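Local coordinates for FACT complex subunit POB3 (Chaetomium thermophilum var. thermophilum, PDB 4KHB), which is a subunit of the histone chaperone FACT, which probably reorganizes nucleosomes during transcription, DNA replication and DNA repair, at residues E8-I13 and Y83-K88; F26-L31 and K91-T96; V46-G51 and Q67-V72; E99-S104 and N126-E131. All coordinates share one frame; numbering follows the deposited sequence.

Contact 1: E8-I13 and Y83-K88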
loop_
_atom_site.group_PDB
_atom_site.type_symbol
_atom_site.label_atom_id
_atom_site.label_comp_id
_atom_site.label_asym_id
_atom_site.label_seq_id
_atom_site.Cartn_x
_atom_site.Cartn_y
_atom_site.Cartn_z
ATOM N N GLU H 8 -5.084 -14.292 24.467
ATOM C CA GLU H 8 -3.827 -13.651 24.109
ATOM C C GLU H 8 -4.095 -12.202 23.736
ATOM O O GLU H 8 -4.843 -11.920 22.796
ATOM C CB GLU H 8 -3.144 -14.371 22.949
ATOM C CG GLU H 8 -2.540 -15.716 23.309
ATOM C CD GLU H 8 -1.292 -15.570 24.157
ATOM O OE1 GLU H 8 -0.708 -14.466 24.167
ATOM O OE2 GLU H 8 -0.887 -16.559 24.801
ATOM N N SER H 9 -3.489 -11.284 24.479
ATOM C CA SER H 9 -3.783 -9.870 24.303
ATOM C C SER H 9 -2.559 -9.128 23.794
ATOM O O SER H 9 -1.424 -9.476 24.129
ATOM C CB SER H 9 -4.279 -9.260 25.617
ATOM O OG SER H 9 -4.617 -7.898 25.445
ATOM N N PHE H 10 -2.795 -8.098 22.990
ATOM C CA PHE H 10 -1.719 -7.306 22.415
ATOM C C PHE H 10 -2.129 -5.842 22.463
ATOM O O PHE H 10 -3.251 -5.494 22.085
ATOM C CB PHE H 10 -1.441 -7.738 20.974
ATOM C CG PHE H 10 -0.915 -9.140 20.849
ATOM C CD1 PHE H 10 -1.781 -10.221 20.742
ATOM C CD2 PHE H 10 0.452 -9.378 20.846
ATOM C CE1 PHE H 10 -1.290 -11.515 20.626
ATOM C CE2 PHE H 10 0.949 -10.664 20.730
ATOM C CZ PHE H 10 0.079 -11.734 20.620
ATOM N N ASP H 11 -1.228 -4.987 22.933
ATOM C CA ASP H 11 -1.561 -3.583 23.130
ATOM C C ASP H 11 -1.040 -2.689 22.011
ATOM O O ASP H 11 -0.121 -3.067 21.280
ATOM C CB ASP H 11 -1.027 -3.104 24.482
ATOM C CG ASP H 11 -2.074 -3.177 25.577
ATOM O OD1 ASP H 11 -3.227 -2.766 25.323
ATOM O OD2 ASP H 11 -1.748 -3.647 26.686
ATOM N N HIS H 12 -1.645 -1.509 21.884
ATOM C CA HIS H 12 -1.213 -0.493 20.925
ATOM C C HIS H 12 -1.322 -0.966 19.475
ATOM O O HIS H 12 -0.376 -0.829 18.696
ATOM C CB HIS H 12 0.209 -0.008 21.230
ATOM C CG HIS H 12 0.495 1.371 20.725
ATOM N ND1 HIS H 12 -0.225 2.475 21.128
ATOM C CD2 HIS H 12 1.416 1.824 19.843
ATOM C CE1 HIS H 12 0.242 3.550 20.516
ATOM N NE2 HIS H 12 1.239 3.182 19.731
ATOM N N ILE H 13 -2.480 -1.510 19.115
ATOM C CA ILE H 13 -2.688 -2.038 17.772
ATOM C C ILE H 13 -3.707 -1.191 17.005
ATOM O O ILE H 13 -4.745 -0.813 17.553
ATOM C CB ILE H 13 -3.159 -3.508 17.821
ATOM C CG1 ILE H 13 -2.176 -4.360 18.631
ATOM C CG2 ILE H 13 -3.346 -4.063 16.413
ATOM C CD1 ILE H 13 -0.752 -4.346 18.093
ATOM N N TYR H 83 5.913 -12.189 16.881
ATOM C CA TYR H 83 5.642 -13.182 15.837
ATOM C C TYR H 83 5.334 -14.595 16.326
ATOM O O TYR H 83 4.356 -15.209 15.893
ATOM C CB TYR H 83 6.771 -13.237 14.800
ATOM C CG TYR H 83 6.540 -14.325 13.778
ATOM C CD1 TYR H 83 5.665 -14.131 12.718
ATOM C CD2 TYR H 83 7.182 -15.554 13.883
ATOM C CE1 TYR H 83 5.436 -15.127 11.793
ATOM C CE2 TYR H 83 6.958 -16.554 12.966
ATOM C CZ TYR H 83 6.087 -16.333 11.922
ATOM O OH TYR H 83 5.864 -17.330 11.003
ATOM N N GLU H 84 6.178 -15.106 17.215
ATOM C CA GLU H 84 6.090 -16.501 17.643
ATOM C C GLU H 84 4.788 -16.795 18.393
ATOM O O GLU H 84 4.209 -17.878 18.254
ATOM C CB GLU H 84 7.348 -16.899 18.438
ATOM C CG GLU H 84 7.551 -16.179 19.769
ATOM C CD GLU H 84 8.359 -17.007 20.757
ATOM O OE1 GLU H 84 8.811 -18.115 20.386
ATOM O OE2 GLU H 84 8.534 -16.560 21.910
ATOM N N ARG H 85 4.326 -15.820 19.167
ATOM C CA ARG H 85 3.052 -15.921 19.865
ATOM C C ARG H 85 1.901 -15.945 18.861
ATOM O O ARG H 85 0.991 -16.768 18.964
ATOM C CB ARG H 85 2.891 -14.734 20.816
ATOM C CG ARG H 85 2.501 -15.104 22.239
ATOM C CD ARG H 85 2.627 -13.902 23.168
ATOM N NE ARG H 85 1.321 -13.379 23.564
ATOM C CZ ARG H 85 1.078 -12.101 23.842
ATOM N NH1 ARG H 85 2.051 -11.204 23.768
ATOM N NH2 ARG H 85 -0.143 -11.720 24.191
ATOM N N LEU H 86 1.941 -15.023 17.902
ATOM C CA LEU H 86 0.910 -14.916 16.872
ATOM C C LEU H 86 0.837 -16.168 16.003
ATOM O O LEU H 86 -0.251 -16.619 15.640
ATOM C CB LEU H 86 1.141 -13.671 16.008
ATOM C CG LEU H 86 0.973 -12.323 16.718
ATOM C CD1 LEU H 86 1.573 -11.191 15.910
ATOM C CD2 LEU H 86 -0.494 -12.045 16.990
ATOM N N ALA H 87 2.001 -16.717 15.666
ATOM C CA ALA H 87 2.067 -17.920 14.847
ATOM C C ALA H 87 1.414 -19.100 15.556
ATOM O O ALA H 87 0.743 -19.918 14.925
ATOM C CB ALA H 87 3.509 -18.237 14.482
ATOM N N LYS H 88 1.610 -19.185 16.869
ATOM C CA LYS H 88 0.986 -20.240 17.663
ATOM C C LYS H 88 -0.529 -20.080 17.724
ATOM O O LYS H 88 -1.269 -21.059 17.623
ATOM C CB LYS H 88 1.556 -20.270 19.083
ATOM C CG LYS H 88 1.505 -21.656 19.710
ATOM C CD LYS H 88 2.159 -21.707 21.080
ATOM C CE LYS H 88 2.150 -23.128 21.630
ATOM N NZ LYS H 88 2.942 -23.261 22.882
#
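Arg85 lays its guanidinium flat on the ring of Phe10, the two planes only 14° apart. The stack is off-centre: Arg85 CZ stands 3.8 Å from the ring centroid of Phe10, in a cation-pi contact, and Arg85 NH1 passes 3.3 Å from Phe10 CE2. Leu86 takes the opposite face of the ring, where its CD2 makes a CH-pi contact 4.1 Å from the centroid of Phe10. The phenyl group thus sits between two consecutive residues of helix 83-92. In this N-terminal PH-like domain of the subunit the helix follows the last long strand, 72-78, as the C-terminal helix of a PH fold does, and here it meets strand 8-11 at 140° between their directions. Around the rim of the guanidinium lie polar partners. Glu8 forms a salt bridge through OE1 to Arg85 NE, although the modelled separation is too short to be trusted in detail; the carboxylate is turned well away from the guanidinium plane. Arg85 NH2 also donates to the backbone, reaching Ser9 O at 2.6 Å from outside the carbonyl plane. A bend at chi3 (108°) turns the end of the arginine back over the phenyl ring. With its flat side on Phe10 and its edge on Glu8 and Ser9, the group has little freedom to rotate. Phe78 meets the Phe10 ring edge-to-face, and Ile89 packs on both Glu8 and Phe10.

Contact 2: F26-L31 and K91-T96; sequences FAENGL and KNWYST
Trp93 and Tyr94, which follow helix 83-92 in the chain, dock on the turn that joins strands 22-27 and 30-35, in a mixed aromatic and polar contact of the N-terminal PH-like domain. The hydroxyl of Tyr94 donates to Ala27 O at 2.8 Å, lying in the carbonyl plane. That oxygen also accepts from Gly30 N within the type I turn from Ala27 to Gly30, so the tyrosine binds the hairpin exactly where it reverses. Backbone bonds between Ala27 and Gly30 in both directions make this a two-residue beta hairpin, with Glu28 and Asn29 at its tip. With CG anti to its carbonyl carbon (chi1 -71°), Trp93 lays a face of its indole against the same turn: Glu28 CG sits 3.5 Å from the centroid of its five-membered ring, a CH-pi contact, while Ala27 C lies over the six-membered part. At the indole edge, Trp93 CZ3 comes within 4.0 Å of Phe26 CB. Phe26 turns its ring edge to Tyr94, its CD1 3.6 Å from Tyr94 OH. Phe90 packs edge-to-face with the Tyr94 ring.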
loop_
_atom_site.group_PDB
_atom_site.type_symbol
_atom_site.label_atom_id
_atom_site.label_comp_id
_atom_site.label_asym_id
_atom_site.label_seq_id
_atom_site.Cartn_x
_atom_site.Cartn_y
_atom_site.Cartn_z
ATOM N N PHE H 26 -6.983 -12.174 21.263
ATOM C CA PHE H 26 -7.207 -13.408 20.524
ATOM C C PHE H 26 -7.764 -14.505 21.445
ATOM O O PHE H 26 -7.277 -14.698 22.566
ATOM C CB PHE H 26 -5.913 -13.862 19.853
ATOM C CG PHE H 26 -5.455 -12.947 18.750
ATOM C CD1 PHE H 26 -5.931 -13.108 17.458
ATOM C CD2 PHE H 26 -4.543 -11.931 19.004
ATOM C CE1 PHE H 26 -5.513 -12.271 16.437
ATOM C CE2 PHE H 26 -4.117 -11.090 17.989
ATOM C CZ PHE H 26 -4.602 -11.260 16.704
ATOM N N ALA H 27 -8.796 -15.203 20.969
ATOM C CA ALA H 27 -9.379 -16.348 21.673
ATOM C C ALA H 27 -9.650 -17.467 20.681
ATOM O O ALA H 27 -9.527 -17.271 19.472
ATOM C CB ALA H 27 -10.662 -15.960 22.385
ATOM N N GLU H 28 -10.025 -18.633 21.197
ATOM C CA GLU H 28 -10.360 -19.785 20.363
ATOM C C GLU H 28 -11.461 -19.524 19.331
ATOM O O GLU H 28 -11.429 -20.083 18.234
ATOM C CB GLU H 28 -10.733 -20.987 21.239
ATOM C CG GLU H 28 -9.707 -22.114 21.214
ATOM C CD GLU H 28 -10.039 -23.243 22.173
ATOM O OE1 GLU H 28 -11.082 -23.162 22.853
ATOM O OE2 GLU H 28 -9.256 -24.214 22.245
ATOM N N ASN H 29 -12.433 -18.685 19.681
ATOM C CA ASN H 29 -13.590 -18.475 18.809
ATOM C C ASN H 29 -13.451 -17.295 17.841
ATOM O O ASN H 29 -14.343 -17.055 17.024
ATOM C CB ASN H 29 -14.874 -18.320 19.636
ATOM C CG ASN H 29 -14.850 -17.102 20.538
ATOM O OD1 ASN H 29 -13.840 -16.801 21.173
ATOM N ND2 ASN H 29 -15.971 -16.393 20.600
ATOM N N GLY H 30 -12.345 -16.557 17.935
ATOM C CA GLY H 30 -12.106 -15.440 17.032
ATOM C C GLY H 30 -11.337 -14.290 17.661
ATOM O O GLY H 30 -10.683 -14.471 18.690
ATOM N N LEU H 31 -11.395 -13.111 17.041
ATOM C CA LEU H 31 -10.642 -11.966 17.556
ATOM C C LEU H 31 -11.518 -10.739 17.791
ATOM O O LEU H 31 -12.517 -10.524 17.097
ATOM C CB LEU H 31 -9.406 -11.657 16.686
ATOM C CG LEU H 31 -9.158 -10.434 15.779
ATOM C CD1 LEU H 31 -10.227 -10.260 14.723
ATOM C CD2 LEU H 31 -8.942 -9.127 16.544
ATOM N N LYS H 91 -2.095 -21.008 14.275
ATOM C CA LYS H 91 -1.958 -22.434 13.992
ATOM C C LYS H 91 -2.840 -23.287 14.905
ATOM O O LYS H 91 -3.600 -24.132 14.429
ATOM C CB LYS H 91 -0.495 -22.881 14.099
ATOM C CG LYS H 91 -0.285 -24.365 13.800
ATOM C CD LYS H 91 1.184 -24.762 13.856
ATOM C CE LYS H 91 1.695 -24.817 15.285
ATOM N NZ LYS H 91 2.543 -23.638 15.607
ATOM N N ASN H 92 -2.743 -23.060 16.212
ATOM C CA ASN H 92 -3.470 -23.871 17.186
ATOM C C ASN H 92 -4.977 -23.605 17.227
ATOM O O ASN H 92 -5.766 -24.523 17.444
ATOM C CB ASN H 92 -2.876 -23.707 18.590
ATOM C CG ASN H 92 -1.462 -24.245 18.700
ATOM O OD1 ASN H 92 -0.986 -24.968 17.825
ATOM N ND2 ASN H 92 -0.791 -23.909 19.793
ATOM N N TRP H 93 -5.369 -22.348 17.028
ATOM C CA TRP H 93 -6.776 -21.958 17.100
ATOM C C TRP H 93 -7.468 -21.838 15.741
ATOM O O TRP H 93 -8.627 -22.233 15.593
ATOM C CB TRP H 93 -6.922 -20.639 17.870
ATOM C CG TRP H 93 -6.664 -20.764 19.346
ATOM C CD1 TRP H 93 -6.566 -21.921 20.063
ATOM C CD2 TRP H 93 -6.466 -19.694 20.283
ATOM N NE1 TRP H 93 -6.327 -21.638 21.388
ATOM C CE2 TRP H 93 -6.259 -20.279 21.549
ATOM C CE3 TRP H 93 -6.442 -18.301 20.175
ATOM C CZ2 TRP H 93 -6.031 -19.517 22.698
ATOM C CZ3 TRP H 93 -6.213 -17.547 21.317
ATOM C CH2 TRP H 93 -6.015 -18.157 22.560
ATOM N N TYR H 94 -6.762 -21.300 14.752
ATOM C CA TYR H 94 -7.407 -20.914 13.501
ATOM C C TYR H 94 -7.060 -21.824 12.320
ATOM O O TYR H 94 -7.498 -21.570 11.193
ATOM C CB TYR H 94 -7.084 -19.449 13.172
ATOM C CG TYR H 94 -7.397 -18.481 14.304
ATOM C CD1 TYR H 94 -8.428 -18.737 15.201
ATOM C CD2 TYR H 94 -6.656 -17.319 14.477
ATOM C CE1 TYR H 94 -8.711 -17.865 16.234
ATOM C CE2 TYR H 94 -6.934 -16.436 15.509
ATOM C CZ TYR H 94 -7.964 -16.718 16.383
ATOM O OH TYR H 94 -8.253 -15.855 17.416
ATOM N N SER H 95 -6.279 -22.873 12.581
ATOM C CA SER H 95 -5.863 -23.814 11.537
ATOM C C SER H 95 -5.203 -23.073 10.380
ATOM O O SER H 95 -5.425 -23.401 9.211
ATOM C CB SER H 95 -7.047 -24.652 11.034
ATOM O OG SER H 95 -7.629 -25.406 12.082
ATOM N N THR H 96 -4.391 -22.074 10.716
ATOM C CA THR H 96 -3.781 -21.220 9.707
ATOM C C THR H 96 -2.297 -20.987 9.971
ATOM O O THR H 96 -1.886 -20.754 11.113
ATOM C CB THR H 96 -4.479 -19.843 9.669
ATOM O OG1 THR H 96 -5.893 -20.014 9.495
ATOM C CG2 THR H 96 -3.938 -19.001 8.536
#

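Contact 3: V46-G51 and Q67-V72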
loop_
_atom_site.group_PDB
_atom_site.type_symbol
_atom_site.label_atom_id
_atom_site.label_comp_id
_atom_site.label_asym_id
_atom_site.label_seq_id
_atom_site.Cartn_x
_atom_site.Cartn_y
_atom_site.Cartn_z
ATOM N N VAL H 46 -14.104 -17.098 14.220
ATOM C CA VAL H 46 -13.113 -18.059 13.736
ATOM C C VAL H 46 -13.521 -18.713 12.410
ATOM O O VAL H 46 -12.673 -19.081 11.592
ATOM C CB VAL H 46 -12.820 -19.135 14.819
ATOM C CG1 VAL H 46 -14.104 -19.832 15.246
ATOM C CG2 VAL H 46 -11.792 -20.146 14.333
ATOM N N SER H 47 -14.827 -18.827 12.194
ATOM C CA SER H 47 -15.351 -19.447 10.984
ATOM C C SER H 47 -15.043 -18.650 9.713
ATOM O O SER H 47 -15.065 -19.207 8.614
ATOM C CB SER H 47 -16.856 -19.691 11.132
ATOM O OG SER H 47 -17.556 -18.474 11.292
ATOM N N ASN H 48 -14.757 -17.357 9.857
ATOM C CA ASN H 48 -14.371 -16.538 8.705
ATOM C C ASN H 48 -12.890 -16.159 8.695
ATOM O O ASN H 48 -12.513 -15.138 8.118
ATOM C CB ASN H 48 -15.231 -15.273 8.606
ATOM C CG ASN H 48 -15.314 -14.728 7.186
ATOM O OD1 ASN H 48 -14.930 -15.396 6.226
ATOM N ND2 ASN H 48 -15.822 -13.511 7.049
ATOM N N ILE H 49 -12.053 -16.964 9.340
ATOM C CA ILE H 49 -10.613 -16.738 9.285
ATOM C C ILE H 49 -9.979 -17.764 8.345
ATOM O O ILE H 49 -9.851 -18.943 8.688
ATOM C CB ILE H 49 -9.963 -16.792 10.693
ATOM C CG1 ILE H 49 -10.502 -15.656 11.569
ATOM C CG2 ILE H 49 -8.448 -16.702 10.592
ATOM C CD1 ILE H 49 -9.930 -15.625 12.977
ATOM N N GLY H 50 -9.595 -17.308 7.155
ATOM C CA GLY H 50 -9.087 -18.188 6.116
ATOM C C GLY H 50 -7.581 -18.170 5.932
ATOM O O GLY H 50 -7.001 -19.135 5.418
ATOM N N GLY H 51 -6.943 -17.078 6.344
ATOM C CA GLY H 51 -5.506 -16.942 6.183
ATOM C C GLY H 51 -4.936 -15.704 6.849
ATOM O O GLY H 51 -5.680 -14.803 7.244
ATOM N N GLN H 67 -10.225 -13.184 5.097
ATOM C CA GLN H 67 -11.500 -13.822 5.416
ATOM C C GLN H 67 -11.809 -14.966 4.446
ATOM O O GLN H 67 -11.269 -15.001 3.338
ATOM C CB GLN H 67 -12.627 -12.781 5.408
ATOM C CG GLN H 67 -12.562 -11.766 6.556
ATOM C CD GLN H 67 -13.556 -10.629 6.394
ATOM O OE1 GLN H 67 -14.407 -10.655 5.506
ATOM N NE2 GLN H 67 -13.443 -9.617 7.246
ATOM N N ARG H 68 -12.660 -15.902 4.866
ATOM C CA ARG H 68 -13.114 -16.971 3.977
ATOM C C ARG H 68 -13.983 -16.347 2.897
ATOM O O ARG H 68 -13.915 -16.727 1.730
ATOM C CB ARG H 68 -13.928 -18.018 4.737
ATOM C CG ARG H 68 -13.195 -18.743 5.855
ATOM C CD ARG H 68 -13.435 -20.239 5.756
ATOM N NE ARG H 68 -12.712 -20.997 6.773
ATOM C CZ ARG H 68 -11.801 -21.926 6.507
ATOM N NH1 ARG H 68 -11.496 -22.214 5.249
ATOM N NH2 ARG H 68 -11.196 -22.567 7.497
ATOM N N THR H 69 -14.811 -15.391 3.308
ATOM C CA THR H 69 -15.486 -14.497 2.373
ATOM C C THR H 69 -14.452 -13.480 1.903
ATOM O O THR H 69 -13.351 -13.425 2.447
ATOM C CB THR H 69 -16.673 -13.771 3.043
ATOM O OG1 THR H 69 -16.197 -12.937 4.110
ATOM C CG2 THR H 69 -17.663 -14.781 3.608
ATOM N N SER H 70 -14.786 -12.666 0.909
ATOM C CA SER H 70 -13.784 -11.751 0.366
ATOM C C SER H 70 -13.598 -10.546 1.287
ATOM O O SER H 70 -14.544 -9.787 1.526
ATOM C CB SER H 70 -14.163 -11.300 -1.046
ATOM O OG SER H 70 -13.104 -10.578 -1.652
ATOM N N GLY H 71 -12.384 -10.375 1.808
ATOM C CA GLY H 71 -12.087 -9.244 2.673
ATOM C C GLY H 71 -10.749 -9.337 3.388
ATOM O O GLY H 71 -10.235 -10.434 3.619
ATOM N N VAL H 72 -10.188 -8.181 3.744
ATOM C CA VAL H 72 -8.945 -8.131 4.514
ATOM C C VAL H 72 -9.077 -7.316 5.802
ATOM O O VAL H 72 -9.682 -6.241 5.812
ATOM C CB VAL H 72 -7.753 -7.595 3.675
ATOM C CG1 VAL H 72 -7.324 -8.614 2.639
ATOM C CG2 VAL H 72 -8.114 -6.278 3.008
#
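Asn48 inserts its carboxamide into the turn at Arg68 and Thr69, and the hydrogen bonds of this contact gather round that one residue. Its OD1 receives Thr69 N at 2.9 Å on a lone pair in the carbonyl plane, a nearly straight bond with an angle of 165° at the hydrogen. The same oxygen takes a weak, bent bond from Arg68 N. On the amide's other branch, Asn48 ND2 donates to Thr69 OG1 at 3.0 Å, close to the amide plane, so both ends of the group are held and its flip is fixed. With CG anti to the backbone N (chi1 -155°), the asparagine reaches across to the 67-72 loop instead of following its own. Its main chain joins in: Asn48 O lies 3.2 Å from Gln67 CA in a CA-H...O contact and accepts a second, weak bond from Arg68 N.

The outer side is looser. Exposed Arg68 runs past the backbone of Ser47, its CG 3.4 Å from Ser47 O, and Ile49 O stands 4.0 Å from Arg68 NE, over a face of the guanidinium. Ser47 turns its hydroxyl to Asp45.

Beyond the loops, Gly50 and Gly51 both face Leu66 in a classic beta bulge as strand 51-56 pairs with strand 61-66, and Lys117, in the loop before strand 119-124, bonds to Arg68 O through NZ and to Ser70 OG through its carbonyl.

Contact 4: E99-S104 and N126-E131. With SO4 (sulfate ion), chain P; SO4 (sulfate ion), chain Q.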
loop_
_atom_site.group_PDB
_atom_site.type_symbol
_atom_site.label_atom_id
_atom_site.label_comp_id
_atom_site.label_asym_id
_atom_site.label_seq_id
_atom_site.Cartn_x
_atom_site.Cartn_y
_atom_site.Cartn_z
ATOM N N GLU H 99 1.857 -16.576 7.418
ATOM C CA GLU H 99 2.868 -16.519 6.373
ATOM C C GLU H 99 3.746 -15.278 6.488
ATOM O O GLU H 99 3.243 -14.159 6.595
ATOM C CB GLU H 99 2.194 -16.565 4.998
ATOM C CG GLU H 99 3.122 -16.290 3.829
ATOM C CD GLU H 99 2.398 -16.295 2.499
ATOM O OE1 GLU H 99 1.149 -16.350 2.495
ATOM O OE2 GLU H 99 3.081 -16.246 1.455
ATOM N N ASN H 100 5.059 -15.481 6.460
ATOM C CA ASN H 100 5.988 -14.366 6.364
ATOM C C ASN H 100 5.998 -13.857 4.930
ATOM O O ASN H 100 6.444 -14.554 4.016
ATOM C CB ASN H 100 7.394 -14.793 6.799
ATOM C CG ASN H 100 8.348 -13.616 6.950
ATOM O OD1 ASN H 100 8.422 -12.740 6.085
ATOM N ND2 ASN H 100 9.082 -13.592 8.053
ATOM N N LYS H 101 5.507 -12.636 4.737
ATOM C CA LYS H 101 5.308 -12.099 3.398
ATOM C C LYS H 101 6.112 -10.823 3.198
ATOM O O LYS H 101 5.616 -9.727 3.466
ATOM C CB LYS H 101 3.820 -11.811 3.176
ATOM C CG LYS H 101 3.430 -11.595 1.718
ATOM C CD LYS H 101 3.380 -12.908 0.951
ATOM C CE LYS H 101 2.400 -12.832 -0.213
ATOM N NZ LYS H 101 2.378 -14.090 -1.013
ATOM N N GLU H 102 7.351 -10.965 2.729
ATOM C CA GLU H 102 8.185 -9.800 2.447
ATOM C C GLU H 102 7.644 -9.005 1.271
ATOM O O GLU H 102 7.185 -9.573 0.275
ATOM C CB GLU H 102 9.631 -10.202 2.136
ATOM C CG GLU H 102 10.510 -10.458 3.352
ATOM C CD GLU H 102 11.981 -10.553 2.985
ATOM O OE1 GLU H 102 12.405 -9.857 2.038
ATOM O OE2 GLU H 102 12.718 -11.309 3.652
ATOM N N HIS H 103 7.701 -7.684 1.393
ATOM C CA HIS H 103 7.347 -6.806 0.290
ATOM C C HIS H 103 8.594 -6.320 -0.443
ATOM O O HIS H 103 9.681 -6.255 0.143
ATOM C CB HIS H 103 6.498 -5.636 0.790
ATOM C CG HIS H 103 5.091 -6.019 1.132
ATOM N ND1 HIS H 103 4.778 -6.854 2.183
ATOM C CD2 HIS H 103 3.914 -5.689 0.550
ATOM C CE1 HIS H 103 3.467 -7.015 2.239
ATOM N NE2 HIS H 103 2.920 -6.318 1.260
ATOM N N SER H 104 8.433 -5.978 -1.719
ATOM C CA SER H 104 9.548 -5.518 -2.546
ATOM C C SER H 104 9.970 -4.101 -2.164
ATOM O O SER H 104 9.121 -3.236 -1.935
ATOM C CB SER H 104 9.170 -5.578 -4.031
ATOM O OG SER H 104 10.245 -5.150 -4.846
ATOM N N ASN H 126 7.445 -11.378 -8.203
ATOM C CA ASN H 126 6.682 -12.254 -7.311
ATOM C C ASN H 126 6.660 -11.843 -5.834
ATOM O O ASN H 126 6.282 -12.634 -4.971
ATOM C CB ASN H 126 7.084 -13.722 -7.482
ATOM C CG ASN H 126 6.313 -14.409 -8.595
ATOM O OD1 ASN H 126 5.120 -14.680 -8.460
ATOM N ND2 ASN H 126 6.992 -14.694 -9.700
ATOM N N ARG H 127 7.060 -10.607 -5.553
ATOM C CA ARG H 127 6.913 -10.045 -4.215
ATOM C C ARG H 127 6.092 -8.764 -4.297
ATOM O O ARG H 127 6.365 -7.894 -5.126
ATOM C CB ARG H 127 8.280 -9.789 -3.568
ATOM C CG ARG H 127 9.090 -11.056 -3.326
ATOM C CD ARG H 127 10.387 -10.785 -2.582
ATOM N NE ARG H 127 11.211 -11.988 -2.486
ATOM C CZ ARG H 127 12.531 -11.983 -2.333
ATOM N NH1 ARG H 127 13.192 -10.836 -2.251
ATOM N NH2 ARG H 127 13.195 -13.128 -2.263
ATOM N N PRO H 128 5.080 -8.648 -3.428
ATOM C CA PRO H 128 4.137 -7.526 -3.468
ATOM C C PRO H 128 4.796 -6.190 -3.160
ATOM O O PRO H 128 5.514 -6.071 -2.170
ATOM C CB PRO H 128 3.121 -7.883 -2.373
ATOM C CG PRO H 128 3.864 -8.791 -1.443
ATOM C CD PRO H 128 4.785 -9.583 -2.327
ATOM N N ALA H 129 4.563 -5.199 -4.011
ATOM C CA ALA H 129 4.983 -3.838 -3.713
ATOM C C ALA H 129 3.881 -3.150 -2.918
ATOM O O ALA H 129 4.150 -2.434 -1.950
ATOM C CB ALA H 129 5.275 -3.071 -4.993
ATOM N N PHE H 130 2.639 -3.377 -3.343
ATOM C CA PHE H 130 1.467 -2.860 -2.638
ATOM C C PHE H 130 0.191 -3.649 -2.942
ATOM O O PHE H 130 0.126 -4.394 -3.924
ATOM C CB PHE H 130 1.267 -1.371 -2.927
ATOM C CG PHE H 130 1.049 -1.052 -4.378
ATOM C CD1 PHE H 130 -0.235 -0.947 -4.896
ATOM C CD2 PHE H 130 2.131 -0.833 -5.221
ATOM C CE1 PHE H 130 -0.437 -0.640 -6.231
ATOM C CE2 PHE H 130 1.938 -0.527 -6.555
ATOM C CZ PHE H 130 0.651 -0.430 -7.062
ATOM N N GLU H 131 -0.823 -3.480 -2.096
ATOM C CA GLU H 131 -2.088 -4.190 -2.251
ATOM C C GLU H 131 -3.261 -3.220 -2.144
ATOM O O GLU H 131 -3.240 -2.303 -1.319
ATOM C CB GLU H 131 -2.224 -5.273 -1.177
ATOM C CG GLU H 131 -1.136 -6.333 -1.200
ATOM C CD GLU H 131 -0.122 -6.137 -0.094
ATOM O OE1 GLU H 131 -0.058 -5.017 0.456
ATOM O OE2 GLU H 131 0.606 -7.098 0.229
HETATM S S SO4 P . 12.958 -7.122 -3.373
HETATM O O1 SO4 P . 14.182 -7.689 -3.919
HETATM O O2 SO4 P . 12.440 -7.979 -2.317
HETATM O O3 SO4 P . 13.236 -5.802 -2.832
HETATM O O4 SO4 P . 11.960 -7.010 -4.425
HETATM S S SO4 Q . 16.487 -12.291 -3.472
HETATM O O1 SO4 Q . 17.910 -12.577 -3.579
HETATM O O2 SO4 Q . 15.819 -13.367 -2.755
HETATM O O3 SO4 Q . 16.305 -11.044 -2.746
HETATM O O4 SO4 Q . 15.917 -12.165 -4.804
HETATM O O HOH W 1 6.840 -2.208 -0.816
#
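His103 NE2 donates to Glu131 OE2 at 2.7 Å, the shortest polar bond between the two segments. OE2 is met on its syn side but from out of the carboxylate plane, which stands 77° from that of the imidazole, and a bend at chi2 of Glu131 (104°) brings the carboxylate to the ring. Pro128 lies over one face of the His103 ring, its CG 3.8 Å from the centroid in a CH-pi contact. Next along the chain, Ser104 N bonds to Pro128 O at 3.0 Å. The chain leaving strand 98-100 of the first PH-like domain is thereby pinned to strand 127-133 of the second. A water donates to both Ser104 O and Ala129 O, bridging the two backbones. Further out, Arg127 extends to two sulfates, probably from the crystallisation liquor: its NH1 bonds to both and its NH2 to one, 2.7 Å from O2 of the chain Q ion. Ser104 OG holds the other sulfate at its O4, 2.6 Å away. Arg43 of the SPT16D chain packs on His103.

In the fold
From the N terminus, strand 8-11 opens the loop that contact 1 closes on helix 83-92. Contact 2 opens inside that loop, at 26-31, and closes beyond it at 91-96, so the two cross. They share the helix and the four-stranded sheet, and touch where Glu8 pairs with Phe26. Contact 3 is nested inside both: 46-51 follows strand 42-45 and meets 67-72 at the ends of two strands of the mixed sheet. It touches contact 2 through Val46 but stays about 10 Å from contact 1 at the nearest atoms. Contact 4 comes in series after the others, carrying the chain from the first PH-like domain onto the three-stranded sheet of the second.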